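Local structure of tryptophane-5-halogenase (Microbispora sp. ATCC PTA-5024, 5UAO) at residues L46-K51 against Q367-L372; F107-R112 against A276-A281; I403-N408 against K417-E422. The protein catalyses, as an FAD-binding halogenase, the chlorination at carbon 5 of a tryptophan in the lanthipeptide precursor of NAI-107. All blocks are in the same frame, centred on the assembly; numbering follows the deposited sequence.

Contact 1 (L46-K51 against Q367-L372); sequences LALKAK and QILVSL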
ATOM      1  N   LEU A  46     -16.447 -21.689 -10.493  1.00 26.44           N
ATOM      2  CA  LEU A  46     -16.305 -22.426  -9.239  1.00 28.52           C
ATOM      3  C   LEU A  46     -16.314 -21.492  -8.024  1.00 28.40           C
ATOM      4  O   LEU A  46     -16.885 -21.837  -7.005  1.00 25.68           O
ATOM      5  CB  LEU A  46     -15.038 -23.276  -9.263  1.00 27.34           C
ATOM      6  CG  LEU A  46     -15.162 -24.459 -10.178  1.00 28.56           C
ATOM      7  CD1 LEU A  46     -13.801 -25.047 -10.460  1.00 29.32           C
ATOM      8  CD2 LEU A  46     -16.014 -25.519  -9.509  1.00 31.70           C
ATOM      9  N   ALA A  47     -15.674 -20.314  -8.157  1.00 25.89           N
ATOM     10  CA  ALA A  47     -15.644 -19.327  -7.085  1.00 28.86           C
ATOM     11  C   ALA A  47     -17.030 -18.737  -6.814  1.00 29.93           C
ATOM     12  O   ALA A  47     -17.394 -18.602  -5.609  1.00 27.68           O
ATOM     13  CB  ALA A  47     -14.660 -18.226  -7.390  1.00 32.24           C
ATOM     14  N   LEU A  48     -17.799 -18.431  -7.889  1.00 25.98           N
ATOM     15  CA  LEU A  48     -19.129 -17.936  -7.721  1.00 28.57           C
ATOM     16  C   LEU A  48     -20.050 -18.924  -7.003  1.00 31.37           C
ATOM     17  O   LEU A  48     -20.787 -18.550  -6.094  1.00 30.80           O
ATOM     18  CB  LEU A  48     -19.783 -17.541  -9.040  1.00 29.00           C
ATOM     19  CG  LEU A  48     -19.234 -16.264  -9.654  1.00 27.62           C
ATOM     20  CD1 LEU A  48     -19.568 -16.298 -11.163  1.00 27.24           C
ATOM     21  CD2 LEU A  48     -19.810 -15.037  -8.995  1.00 31.65           C
ATOM     22  N   LYS A  49     -20.052 -20.146  -7.462  1.00 30.44           N
ATOM     23  CA  LYS A  49     -20.867 -21.164  -6.852  1.00 34.14           C
ATOM     24  C   LYS A  49     -20.396 -21.519  -5.400  1.00 40.32           C
ATOM     25  O   LYS A  49     -21.238 -21.830  -4.582  1.00 36.81           O
ATOM     26  CB  LYS A  49     -20.888 -22.391  -7.769  1.00 36.70           C
ATOM     27  CG  LYS A  49     -22.115 -23.274  -7.652  1.00 42.21           C
ATOM     28  CD  LYS A  49     -23.400 -22.555  -8.083  1.00 41.94           C
ATOM     29  CE  LYS A  49     -24.592 -23.472  -7.880  1.00 42.27           C
ATOM     30  NZ  LYS A  49     -25.833 -22.659  -7.849  1.00 42.17           N
ATOM     31  N   ALA A  50     -19.093 -21.441  -5.075  1.00 35.57           N
ATOM     32  CA  ALA A  50     -18.591 -21.754  -3.728  1.00 33.40           C
ATOM     33  C   ALA A  50     -19.021 -20.705  -2.749  1.00 36.45           C
ATOM     34  O   ALA A  50     -19.431 -21.016  -1.651  1.00 35.27           O
ATOM     35  CB  ALA A  50     -17.070 -21.786  -3.691  1.00 31.81           C
ATOM     36  N   LYS A  51     -18.917 -19.439  -3.140  1.00 32.70           N
ATOM     37  CA  LYS A  51     -19.150 -18.368  -2.191  1.00 33.94           C
ATOM     38  C   LYS A  51     -20.545 -17.785  -2.238  1.00 36.34           C
ATOM     39  O   LYS A  51     -20.932 -17.162  -1.254  1.00 42.08           O
ATOM     40  CB  LYS A  51     -18.137 -17.262  -2.368  1.00 35.27           C
ATOM     41  CG  LYS A  51     -16.695 -17.682  -2.187  1.00 38.60           C
ATOM     42  CD  LYS A  51     -16.347 -18.182  -0.798  1.00 38.34           C
ATOM     43  CE  LYS A  51     -14.913 -18.621  -0.824  1.00 41.83           C
ATOM     44  NZ  LYS A  51     -14.504 -19.406   0.350  1.00 44.17           N
ATOM     45  N   GLN A 367     -11.453 -12.889  -6.910  1.00 27.82           N
ATOM     46  CA  GLN A 367     -11.788 -12.474  -5.523  1.00 25.90           C
ATOM     47  C   GLN A 367     -12.441 -11.155  -5.507  1.00 26.76           C
ATOM     48  O   GLN A 367     -13.324 -10.887  -4.714  1.00 27.73           O
ATOM     49  CB  GLN A 367     -10.559 -12.470  -4.587  1.00 27.95           C
ATOM     50  CG  GLN A 367     -10.178 -13.830  -4.221  1.00 33.50           C
ATOM     51  CD  GLN A 367      -9.001 -13.821  -3.297  1.00 38.40           C
ATOM     52  OE1 GLN A 367      -7.836 -14.023  -3.714  1.00 42.55           O
ATOM     53  NE2 GLN A 367      -9.280 -13.514  -2.059  1.00 37.44           N
ATOM     54  N   ILE A 368     -11.984 -10.268  -6.375  1.00 27.12           N
ATOM     55  CA  ILE A 368     -12.610  -8.963  -6.542  1.00 28.05           C
ATOM     56  C   ILE A 368     -14.081  -9.092  -6.951  1.00 28.47           C
ATOM     57  O   ILE A 368     -14.987  -8.511  -6.308  1.00 31.93           O
ATOM     58  CB  ILE A 368     -11.814  -8.113  -7.563  1.00 27.86           C
ATOM     59  CG1 ILE A 368     -10.455  -7.711  -6.964  1.00 28.59           C
ATOM     60  CG2 ILE A 368     -12.546  -6.861  -8.010  1.00 32.64           C
ATOM     61  CD1 ILE A 368      -9.583  -6.998  -7.960  1.00 27.25           C
ATOM     62  N   LEU A 369     -14.326  -9.869  -7.981  1.00 26.05           N
ATOM     63  CA  LEU A 369     -15.688 -10.065  -8.470  1.00 24.63           C
ATOM     64  C   LEU A 369     -16.559 -10.683  -7.402  1.00 26.15           C
ATOM     65  O   LEU A 369     -17.690 -10.246  -7.143  1.00 26.79           O
ATOM     66  CB  LEU A 369     -15.659 -10.989  -9.676  1.00 26.83           C
ATOM     67  CG  LEU A 369     -17.064 -11.462 -10.200  1.00 27.43           C
ATOM     68  CD1 LEU A 369     -17.840 -10.266 -10.728  1.00 31.30           C
ATOM     69  CD2 LEU A 369     -16.895 -12.526 -11.250  1.00 29.34           C
ATOM     70  N   VAL A 370     -16.046 -11.710  -6.756  1.00 26.45           N
ATOM     71  CA  VAL A 370     -16.878 -12.489  -5.821  1.00 27.07           C
ATOM     72  C   VAL A 370     -17.240 -11.700  -4.579  1.00 31.28           C
ATOM     73  O   VAL A 370     -18.402 -11.784  -4.073  1.00 30.95           O
ATOM     74  CB  VAL A 370     -16.268 -13.833  -5.494  1.00 29.10           C
ATOM     75  CG1 VAL A 370     -17.093 -14.598  -4.442  1.00 32.55           C
ATOM     76  CG2 VAL A 370     -16.243 -14.650  -6.783  1.00 32.17           C
ATOM     77  N   SER A 371     -16.287 -10.900  -4.119  1.00 28.46           N
ATOM     78  CA  SER A 371     -16.534  -9.989  -3.025  1.00 31.25           C
ATOM     79  C   SER A 371     -17.429  -8.829  -3.343  1.00 33.11           C
ATOM     80  O   SER A 371     -18.091  -8.349  -2.458  1.00 29.87           O
ATOM     81  CB  SER A 371     -15.208  -9.313  -2.634  1.00 31.53           C
ATOM     82  OG  SER A 371     -14.332 -10.263  -2.135  1.00 39.07           O
ATOM     83  N   LEU A 372     -17.289  -8.246  -4.539  1.00 31.66           N
ATOM     84  CA  LEU A 372     -17.916  -6.992  -4.845  1.00 29.15           C
ATOM     85  C   LEU A 372     -19.205  -7.054  -5.693  1.00 31.28           C
ATOM     86  O   LEU A 372     -19.874  -6.035  -5.854  1.00 30.96           O
ATOM     87  CB  LEU A 372     -16.916  -6.040  -5.506  1.00 27.50           C
ATOM     88  CG  LEU A 372     -15.697  -5.616  -4.708  1.00 30.79           C
ATOM     89  CD1 LEU A 372     -14.946  -4.530  -5.485  1.00 32.02           C
ATOM     90  CD2 LEU A 372     -16.048  -5.124  -3.332  1.00 31.96           C
TER

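Contact 2 (F107-R112 against A276-A281); sequences FEWGSR and ATTMNA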
ATOM      1  N   PHE A 107      17.031 -19.213 -13.089  1.00 23.35           N
ATOM      2  CA  PHE A 107      17.284 -18.248 -14.149  1.00 22.98           C
ATOM      3  C   PHE A 107      18.654 -18.473 -14.820  1.00 24.12           C
ATOM      4  O   PHE A 107      19.696 -18.165 -14.211  1.00 23.41           O
ATOM      5  CB  PHE A 107      17.237 -16.839 -13.551  1.00 25.01           C
ATOM      6  CG  PHE A 107      15.871 -16.248 -13.417  1.00 23.38           C
ATOM      7  CD1 PHE A 107      15.214 -15.769 -14.534  1.00 25.28           C
ATOM      8  CD2 PHE A 107      15.236 -16.149 -12.170  1.00 23.26           C
ATOM      9  CE1 PHE A 107      13.943 -15.242 -14.456  1.00 26.11           C
ATOM     10  CE2 PHE A 107      13.980 -15.598 -12.081  1.00 22.66           C
ATOM     11  CZ  PHE A 107      13.314 -15.165 -13.224  1.00 26.22           C
ATOM     12  N   GLU A 108      18.661 -19.025 -16.046  1.00 23.62           N
ATOM     13  CA  GLU A 108      19.896 -19.090 -16.840  1.00 25.66           C
ATOM     14  C   GLU A 108      19.904 -17.770 -17.634  1.00 23.40           C
ATOM     15  O   GLU A 108      19.382 -17.643 -18.738  1.00 25.35           O
ATOM     16  CB  GLU A 108      20.011 -20.248 -17.815  1.00 27.16           C
ATOM     17  CG  GLU A 108      19.591 -21.568 -17.301  1.00 36.15           C
ATOM     18  CD  GLU A 108      19.955 -22.625 -18.352  1.00 49.98           C
ATOM     19  OE1 GLU A 108      19.026 -23.356 -18.852  1.00 50.10           O
ATOM     20  OE2 GLU A 108      21.160 -22.608 -18.776  1.00 53.56           O
ATOM     21  N   TRP A 109      20.479 -16.785 -16.992  1.00 26.34           N
ATOM     22  CA  TRP A 109      20.142 -15.420 -17.248  1.00 27.20           C
ATOM     23  C   TRP A 109      21.229 -14.523 -16.668  1.00 29.69           C
ATOM     24  O   TRP A 109      21.742 -14.794 -15.585  1.00 27.37           O
ATOM     25  CB  TRP A 109      18.835 -15.134 -16.488  1.00 27.09           C
ATOM     26  CG  TRP A 109      17.957 -14.004 -17.008  1.00 26.41           C
ATOM     27  CD1 TRP A 109      18.051 -12.653 -16.714  1.00 24.04           C
ATOM     28  CD2 TRP A 109      16.772 -14.144 -17.827  1.00 24.85           C
ATOM     29  NE1 TRP A 109      17.025 -11.961 -17.352  1.00 25.25           N
ATOM     30  CE2 TRP A 109      16.238 -12.851 -18.037  1.00 23.80           C
ATOM     31  CE3 TRP A 109      16.156 -15.219 -18.444  1.00 25.37           C
ATOM     32  CZ2 TRP A 109      15.109 -12.643 -18.801  1.00 24.48           C
ATOM     33  CZ3 TRP A 109      15.015 -15.015 -19.177  1.00 25.98           C
ATOM     34  CH2 TRP A 109      14.506 -13.746 -19.382  1.00 24.26           C
ATOM     35  N   GLY A 110      21.486 -13.396 -17.335  1.00 29.02           N
ATOM     36  CA  GLY A 110      22.542 -12.527 -16.925  1.00 28.48           C
ATOM     37  C   GLY A 110      23.930 -13.079 -17.224  1.00 26.28           C
ATOM     38  O   GLY A 110      24.083 -14.113 -17.927  1.00 25.20           O
ATOM     39  N   SER A 111      24.934 -12.380 -16.742  1.00 28.75           N
ATOM     40  CA  SER A 111      26.300 -12.685 -17.131  1.00 33.79           C
ATOM     41  C   SER A 111      26.988 -13.708 -16.275  1.00 38.41           C
ATOM     42  O   SER A 111      28.052 -14.186 -16.679  1.00 38.16           O
ATOM     43  CB  SER A 111      27.123 -11.415 -17.289  1.00 38.50           C
ATOM     44  OG  SER A 111      27.234 -10.734 -16.054  1.00 48.29           O
ATOM     45  N   ARG A 112      26.382 -14.151 -15.172  1.00 33.12           N
ATOM     46  CA  ARG A 112      26.979 -15.269 -14.413  1.00 33.65           C
ATOM     47  C   ARG A 112      26.836 -16.577 -15.163  1.00 35.00           C
ATOM     48  O   ARG A 112      25.694 -16.976 -15.534  1.00 29.90           O
ATOM     49  CB  ARG A 112      26.293 -15.427 -13.047  1.00 32.14           C
ATOM     50  CG  ARG A 112      26.341 -14.189 -12.163  1.00 32.39           C
ATOM     51  CD  ARG A 112      25.222 -14.285 -11.141  1.00 36.99           C
ATOM     52  NE  ARG A 112      25.029 -13.132 -10.267  1.00 34.49           N
ATOM     53  CZ  ARG A 112      25.844 -12.848  -9.289  1.00 30.46           C
ATOM     54  NH1 ARG A 112      26.923 -13.590  -9.082  1.00 33.54           N
ATOM     55  NH2 ARG A 112      25.590 -11.828  -8.532  1.00 31.45           N
ATOM     56  N   ALA A 276      14.014 -20.690 -16.537  1.00 23.67           N
ATOM     57  CA  ALA A 276      13.923 -19.628 -17.536  1.00 24.28           C
ATOM     58  C   ALA A 276      15.300 -19.467 -18.130  1.00 24.76           C
ATOM     59  O   ALA A 276      16.249 -19.074 -17.420  1.00 21.80           O
ATOM     60  CB  ALA A 276      13.504 -18.334 -16.878  1.00 22.33           C
ATOM     61  N   THR A 277      15.400 -19.793 -19.427  1.00 24.55           N
ATOM     62  CA  THR A 277      16.687 -19.866 -20.123  1.00 22.62           C
ATOM     63  C   THR A 277      16.753 -18.788 -21.198  1.00 21.92           C
ATOM     64  O   THR A 277      15.887 -18.754 -22.086  1.00 25.10           O
ATOM     65  CB  THR A 277      16.806 -21.281 -20.775  1.00 24.37           C
ATOM     66  OG1 THR A 277      16.799 -22.304 -19.754  1.00 24.75           O
ATOM     67  CG2 THR A 277      18.020 -21.466 -21.548  1.00 23.84           C
ATOM     68  N   THR A 278      17.811 -18.012 -21.201  1.00 21.93           N
ATOM     69  CA  THR A 278      17.962 -16.946 -22.200  1.00 22.13           C
ATOM     70  C   THR A 278      18.225 -17.617 -23.571  1.00 25.03           C
ATOM     71  O   THR A 278      18.986 -18.577 -23.636  1.00 22.93           O
ATOM     72  CB  THR A 278      19.108 -16.052 -21.845  1.00 20.85           C
ATOM     73  OG1 THR A 278      18.895 -15.409 -20.583  1.00 22.94           O
ATOM     74  CG2 THR A 278      19.288 -14.885 -22.863  1.00 22.82           C
ATOM     75  N   MET A 279      17.584 -17.092 -24.628  1.00 22.90           N
ATOM     76  CA  MET A 279      17.625 -17.612 -25.962  1.00 23.17           C
ATOM     77  C   MET A 279      17.995 -16.409 -26.865  1.00 22.88           C
ATOM     78  O   MET A 279      18.143 -15.281 -26.380  1.00 23.98           O
ATOM     79  CB  MET A 279      16.259 -18.178 -26.382  1.00 22.70           C
ATOM     80  CG  MET A 279      15.711 -19.352 -25.526  1.00 23.13           C
ATOM     81  SD  MET A 279      16.708 -20.834 -25.791  1.00 26.33           S
ATOM     82  CE  MET A 279      15.905 -21.466 -27.243  1.00 24.96           C
ATOM     83  N   ASN A 280      18.222 -16.669 -28.135  1.00 22.96           N
ATOM     84  CA  ASN A 280      18.774 -15.603 -29.004  1.00 26.33           C
ATOM     85  C   ASN A 280      17.815 -14.439 -29.218  1.00 24.82           C
ATOM     86  O   ASN A 280      18.239 -13.291 -29.385  1.00 28.34           O
ATOM     87  CB  ASN A 280      19.200 -16.188 -30.358  1.00 25.74           C
ATOM     88  CG  ASN A 280      20.427 -17.121 -30.248  1.00 26.16           C
ATOM     89  OD1 ASN A 280      21.216 -16.993 -29.344  1.00 27.48           O
ATOM     90  ND2 ASN A 280      20.583 -18.032 -31.217  1.00 25.80           N
ATOM     91  N   ALA A 281      16.530 -14.750 -29.248  1.00 26.08           N
ATOM     92  CA  ALA A 281      15.492 -13.735 -29.500  1.00 24.72           C
ATOM     93  C   ALA A 281      14.373 -13.795 -28.457  1.00 25.51           C
ATOM     94  O   ALA A 281      13.197 -13.511 -28.784  1.00 24.52           O
ATOM     95  CB  ALA A 281      14.936 -13.992 -30.873  1.00 27.27           C
TER

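Contact 3 (I403-N408 against K417-E422); sequences IHYRFN and KEARAE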
ATOM      1  N   ILE A 403      12.553  -5.096 -15.898  1.00 23.23           N
ATOM      2  CA  ILE A 403      13.939  -5.193 -15.438  1.00 25.61           C
ATOM      3  C   ILE A 403      14.536  -6.564 -15.688  1.00 25.00           C
ATOM      4  O   ILE A 403      15.746  -6.693 -15.542  1.00 27.32           O
ATOM      5  CB  ILE A 403      14.128  -4.723 -13.976  1.00 27.63           C
ATOM      6  CG1 ILE A 403      13.423  -5.648 -12.991  1.00 30.16           C
ATOM      7  CG2 ILE A 403      13.596  -3.346 -13.826  1.00 31.64           C
ATOM      8  CD1 ILE A 403      14.246  -6.011 -11.830  1.00 35.61           C
ATOM      9  N   HIS A 404      13.723  -7.599 -16.012  1.00 23.25           N
ATOM     10  CA  HIS A 404      14.285  -8.901 -16.437  1.00 23.63           C
ATOM     11  C   HIS A 404      14.930  -8.751 -17.825  1.00 26.52           C
ATOM     12  O   HIS A 404      15.861  -9.479 -18.191  1.00 26.14           O
ATOM     13  CB  HIS A 404      13.239  -9.984 -16.561  1.00 22.55           C
ATOM     14  CG  HIS A 404      12.545 -10.355 -15.280  1.00 22.00           C
ATOM     15  ND1 HIS A 404      11.911  -9.452 -14.469  1.00 25.92           N
ATOM     16  CD2 HIS A 404      12.351 -11.559 -14.703  1.00 23.58           C
ATOM     17  CE1 HIS A 404      11.346 -10.078 -13.444  1.00 26.59           C
ATOM     18  NE2 HIS A 404      11.573 -11.363 -13.584  1.00 24.62           N
ATOM     19  N   TYR A 405      14.411  -7.811 -18.630  1.00 24.13           N
ATOM     20  CA  TYR A 405      14.891  -7.591 -19.977  1.00 24.22           C
ATOM     21  C   TYR A 405      16.005  -6.584 -20.108  1.00 24.45           C
ATOM     22  O   TYR A 405      17.011  -6.863 -20.770  1.00 26.75           O
ATOM     23  CB  TYR A 405      13.739  -7.203 -20.937  1.00 25.77           C
ATOM     24  CG  TYR A 405      12.992  -8.416 -21.476  1.00 25.07           C
ATOM     25  CD1 TYR A 405      13.502  -9.150 -22.536  1.00 28.10           C
ATOM     26  CD2 TYR A 405      11.815  -8.868 -20.854  1.00 27.13           C
ATOM     27  CE1 TYR A 405      12.852 -10.247 -22.993  1.00 29.86           C
ATOM     28  CE2 TYR A 405      11.146  -9.950 -21.312  1.00 27.42           C
ATOM     29  CZ  TYR A 405      11.687 -10.636 -22.375  1.00 27.36           C
ATOM     30  OH  TYR A 405      11.077 -11.700 -22.822  1.00 28.54           O
ATOM     31  N   ARG A 406      15.873  -5.440 -19.430  1.00 27.14           N
ATOM     32  CA  ARG A 406      16.816  -4.327 -19.557  1.00 25.06           C
ATOM     33  C   ARG A 406      18.227  -4.730 -19.131  1.00 29.82           C
ATOM     34  O   ARG A 406      19.204  -4.158 -19.639  1.00 24.57           O
ATOM     35  CB  ARG A 406      16.350  -3.199 -18.638  1.00 27.57           C
ATOM     36  CG  ARG A 406      17.186  -1.933 -18.679  1.00 31.00           C
ATOM     37  CD  ARG A 406      16.873  -1.185 -19.936  1.00 37.04           C
ATOM     38  NE  ARG A 406      17.862  -0.174 -20.224  1.00 39.51           N
ATOM     39  CZ  ARG A 406      17.585   1.009 -20.789  1.00 45.05           C
ATOM     40  NH1 ARG A 406      16.344   1.361 -21.096  1.00 43.93           N
ATOM     41  NH2 ARG A 406      18.551   1.866 -21.025  1.00 40.68           N
ATOM     42  N   PHE A 407      18.358  -5.659 -18.165  1.00 25.36           N
ATOM     43  CA  PHE A 407      19.659  -5.891 -17.532  1.00 25.82           C
ATOM     44  C   PHE A 407      20.244  -7.303 -17.786  1.00 30.44           C
ATOM     45  O   PHE A 407      21.145  -7.757 -17.039  1.00 27.97           O
ATOM     46  CB  PHE A 407      19.567  -5.623 -16.043  1.00 27.05           C
ATOM     47  CG  PHE A 407      19.138  -4.225 -15.704  1.00 29.96           C
ATOM     48  CD1 PHE A 407      19.953  -3.147 -16.021  1.00 32.59           C
ATOM     49  CD2 PHE A 407      17.932  -3.983 -15.087  1.00 31.76           C
ATOM     50  CE1 PHE A 407      19.588  -1.861 -15.679  1.00 36.21           C
ATOM     51  CE2 PHE A 407      17.516  -2.709 -14.800  1.00 32.70           C
ATOM     52  CZ  PHE A 407      18.374  -1.630 -15.068  1.00 38.76           C
ATOM     53  N   ASN A 408      19.718  -7.988 -18.820  1.00 25.35           N
ATOM     54  CA  ASN A 408      20.174  -9.327 -19.103  1.00 26.19           C
ATOM     55  C   ASN A 408      21.391  -9.311 -20.025  1.00 24.26           C
ATOM     56  O   ASN A 408      21.281  -9.356 -21.255  1.00 25.67           O
ATOM     57  CB  ASN A 408      19.023 -10.219 -19.672  1.00 23.64           C
ATOM     58  CG  ASN A 408      19.460 -11.685 -19.820  1.00 25.20           C
ATOM     59  OD1 ASN A 408      20.610 -11.988 -19.543  1.00 24.71           O
ATOM     60  ND2 ASN A 408      18.584 -12.538 -20.333  1.00 24.24           N
ATOM     61  N   LYS A 417      20.838  -6.992 -27.521  1.00 33.32           N
ATOM     62  CA  LYS A 417      21.325  -5.621 -27.588  1.00 34.80           C
ATOM     63  C   LYS A 417      20.186  -4.597 -27.563  1.00 30.54           C
ATOM     64  O   LYS A 417      20.225  -3.607 -26.792  1.00 32.68           O
ATOM     65  CB  LYS A 417      22.199  -5.446 -28.842  1.00 38.17           C
ATOM     66  CG  LYS A 417      23.538  -6.193 -28.746  1.00 47.33           C
ATOM     67  CD  LYS A 417      24.375  -6.011 -30.022  1.00 47.41           C
ATOM     68  CE  LYS A 417      25.881  -6.106 -29.755  1.00 59.18           C
ATOM     69  NZ  LYS A 417      26.261  -7.269 -28.875  1.00 67.22           N
ATOM     70  N   GLU A 418      19.160  -4.836 -28.366  1.00 31.53           N
ATOM     71  CA  GLU A 418      17.994  -3.952 -28.394  1.00 31.06           C
ATOM     72  C   GLU A 418      17.284  -3.922 -27.045  1.00 32.51           C
ATOM     73  O   GLU A 418      16.919  -2.868 -26.575  1.00 29.67           O
ATOM     74  CB  GLU A 418      17.016  -4.410 -29.448  1.00 35.34           C
ATOM     75  CG  GLU A 418      15.723  -3.623 -29.564  1.00 44.21           C
ATOM     76  CD  GLU A 418      15.889  -2.324 -30.350  1.00 53.49           C
ATOM     77  OE1 GLU A 418      17.047  -1.901 -30.545  1.00 55.36           O
ATOM     78  OE2 GLU A 418      14.856  -1.738 -30.769  1.00 62.13           O
ATOM     79  N   ALA A 419      17.076  -5.078 -26.417  1.00 27.18           N
ATOM     80  CA  ALA A 419      16.518  -5.082 -25.129  1.00 26.08           C
ATOM     81  C   ALA A 419      17.310  -4.297 -24.108  1.00 26.52           C
ATOM     82  O   ALA A 419      16.736  -3.593 -23.293  1.00 28.44           O
ATOM     83  CB  ALA A 419      16.237  -6.511 -24.630  1.00 26.81           C
ATOM     84  N   ARG A 420      18.618  -4.409 -24.097  1.00 27.54           N
ATOM     85  CA  ARG A 420      19.394  -3.753 -23.078  1.00 29.78           C
ATOM     86  C   ARG A 420      19.465  -2.229 -23.293  1.00 34.30           C
ATOM     87  O   ARG A 420      19.629  -1.464 -22.328  1.00 35.19           O
ATOM     88  CB  ARG A 420      20.820  -4.330 -23.034  1.00 33.42           C
ATOM     89  CG  ARG A 420      20.915  -5.740 -22.450  1.00 32.45           C
ATOM     90  CD  ARG A 420      22.402  -6.048 -22.125  1.00 35.52           C
ATOM     91  NE  ARG A 420      23.141  -6.323 -23.338  1.00 33.33           N
ATOM     92  CZ  ARG A 420      23.217  -7.492 -23.969  1.00 35.81           C
ATOM     93  NH1 ARG A 420      22.689  -8.621 -23.461  1.00 35.58           N
ATOM     94  NH2 ARG A 420      23.886  -7.543 -25.109  1.00 36.26           N
ATOM     95  N   ALA A 421      19.311  -1.826 -24.543  1.00 33.38           N
ATOM     96  CA  ALA A 421      19.379  -0.416 -24.909  1.00 35.85           C
ATOM     97  C   ALA A 421      18.032   0.271 -24.857  1.00 33.81           C
ATOM     98  O   ALA A 421      17.974   1.427 -24.497  1.00 33.78           O
ATOM     99  CB  ALA A 421      19.975  -0.280 -26.305  1.00 34.94           C
ATOM    100  N   GLU A 422      16.928  -0.418 -25.188  1.00 33.94           N
ATOM    101  CA  GLU A 422      15.630   0.276 -25.382  1.00 30.95           C
ATOM    102  C   GLU A 422      14.405  -0.125 -24.485  1.00 31.87           C
ATOM    103  O   GLU A 422      13.338   0.493 -24.572  1.00 32.13           O
ATOM    104  CB  GLU A 422      15.245   0.183 -26.848  1.00 33.84           C
ATOM    105  CG  GLU A 422      16.320   0.575 -27.891  1.00 40.43           C
ATOM    106  CD  GLU A 422      16.774   2.049 -27.842  1.00 46.27           C
ATOM    107  OE1 GLU A 422      16.107   2.855 -27.165  1.00 51.09           O
ATOM    108  OE2 GLU A 422      17.816   2.415 -28.477  1.00 51.52           O
TER
HETATM  109  O   HOH W   1      21.212  -2.677 -19.807  1.00 45.53           O
HETATM  110  O   HOH W   2      21.282   1.229 -21.321  1.00 47.80           O

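Contact 1 (L46-K51 against Q367-L372)
Val370 and Lys51 meet beside Tyr85 of helix 76-85: the side chain of Tyr85 touches Ala47 and Val370, and its ring makes a cation-pi pair with Lys51. The contact itself is aliphatic. Val370 points at the other helix, and its two methyls divide the work. With CG1 anti to the backbone N (chi1 176°), that methyl lies 3.5 Å from Lys51 CB and also touches Lys51 CG, the two side chains crossing at about a right angle. The other methyl, CG2, is 4.0 Å from Ala47 CB and 4.2 Å from Leu48 CD2. Leu48 CD2 then grazes Leu369 CD2 at 4.5 Å, a looser touch that extends the apolar patch. Because the lysine chain bends at chi2 (-63°), only its base packs here, while the ammonium end leads away. The axes of the two segments pass 9.9 Å apart and cross at -33°, with Val370 reaching both Ala47 and Lys51. Helix 39-51 follows the glycine-rich turn of what is probably the Rossmann-type nucleotide-binding motif; helix 358-372 lies against it on one flank and against the second subunit on another, where Ile368 packs on Phe447 of that subunit. Polar groups find partners beside the apolar patch: Val370 O accepts from Arg52 NH2, and Ser371 OG bonds to Gln367 O within its own helix. The two segments are thus joined by dispersion and the burial of methyl groups, while the directional bonds run within a helix or to residues outside the contact.

Contact 2 (F107-R112 against A276-A281)
Phe107 and Glu108 pair with Ala276 and Thr277 as parallel neighbours in a mixed beta sheet, strand 104-108 against strand 274-279. Glu108 N donates to Ala276 O at 2.8 Å, and Thr278 N returns a bond to Glu108 O at 2.9 Å. On one face Glu108 and Thr277 run side by side, pointing the same way. The glutamate chain is extended beyond CG, bringing OE1 to 2.6 Å from Thr277 OG1; the hydroxyl donates from above the carboxylate plane, 45° out of it. The second oxygen, OE2, forms a salt bridge with Arg316 of helix 306-316, so both carboxylate oxygens have partners. On the other face Ala276 CB packs 3.9 Å from Phe107 CD1. Past the strand end, Trp109 swings its CG anti to the backbone N (chi1 -155°), which turns the indole back across Thr278 at about a right angle, with Ala276 O at the ring edge. Thr278 OG1 lies over one indole face and Phe107 CD1 over the opposite one, both toward the rim; NE1 donates to His404 O, which helps to hold the ring's rotation. Thr278 OG1 also accepts from Asn408 ND2 and donates to Glu108 O at 2.9 Å, on a lone pair in the carbonyl plane.

Contact 3 (I403-N408 against K417-E422)
Arg420 NH1 is shared by two backbone carbonyls: it donates to Asn408 O at 2.7 Å, with an N-H...O angle of 153°, and also to Leu411 O in the connecting loop. Asn408 O meets the edge of the guanidinium, in its plane; CG and CD of Arg420 pass beside the same carbonyl, and the turn at chi3 (-75°) brings NH1 back to it. The second arginine works in the reverse direction. Arg406 starts away from the other helix, but a bend at chi2 (76°) carries its guanidinium over the last turn of helix 414-422. There Ala421 O lies over one face of the group, NH1 donates to Thr423 O, and a water accepts from NH2 at 2.8 Å. Arg406 NE is 3.0 Å from Arg420 O, yet the angle is too poor for a hydrogen bond. A positive group among the carbonyls at a helix C-terminus would be expected to be electrostatically favourable. Arg420 CA makes a CA-H...O contact of 3.5 Å with Arg406 O. Closer to the interior, Ala419 CB meets the edge of the Tyr405 ring, 4.3 Å from CD1, while the phenol OH bonds to Glu352. Arg406 CG also lies 3.7 Å above the centre of the Phe407 ring. The contact packs the end of helix 383-406 and the loop after it against the following helix 414-422; helix 461-471 touches Ile403 and Phe407, and Asn408 OD1 bonds to Gly110 N just beyond strand 104-108.

In the fold
Contact 1 stands apart: its centre is about 39 Å from those of contacts 2 and 3, on the opposite side of the chain's centre. The centres of contacts 2 and 3 are about 12 Å apart, and the contacts touch, since the segment after strand 104-108 lies on the end of helix 383-406 and its following loop. Along the chain, both strands of contact 2 fall between the two segments of contact 1, and contact 3 comes after both. Contact 1 joins the helix after the probable Rossmann-type glycine turn to helix 358-372; contact 2 lies within a sheet, contact 3 between helices 383-406 and 414-422, and where they meet, sheet and helices are joined. In each, one side chain lies about 11 to 13 Å from FAD.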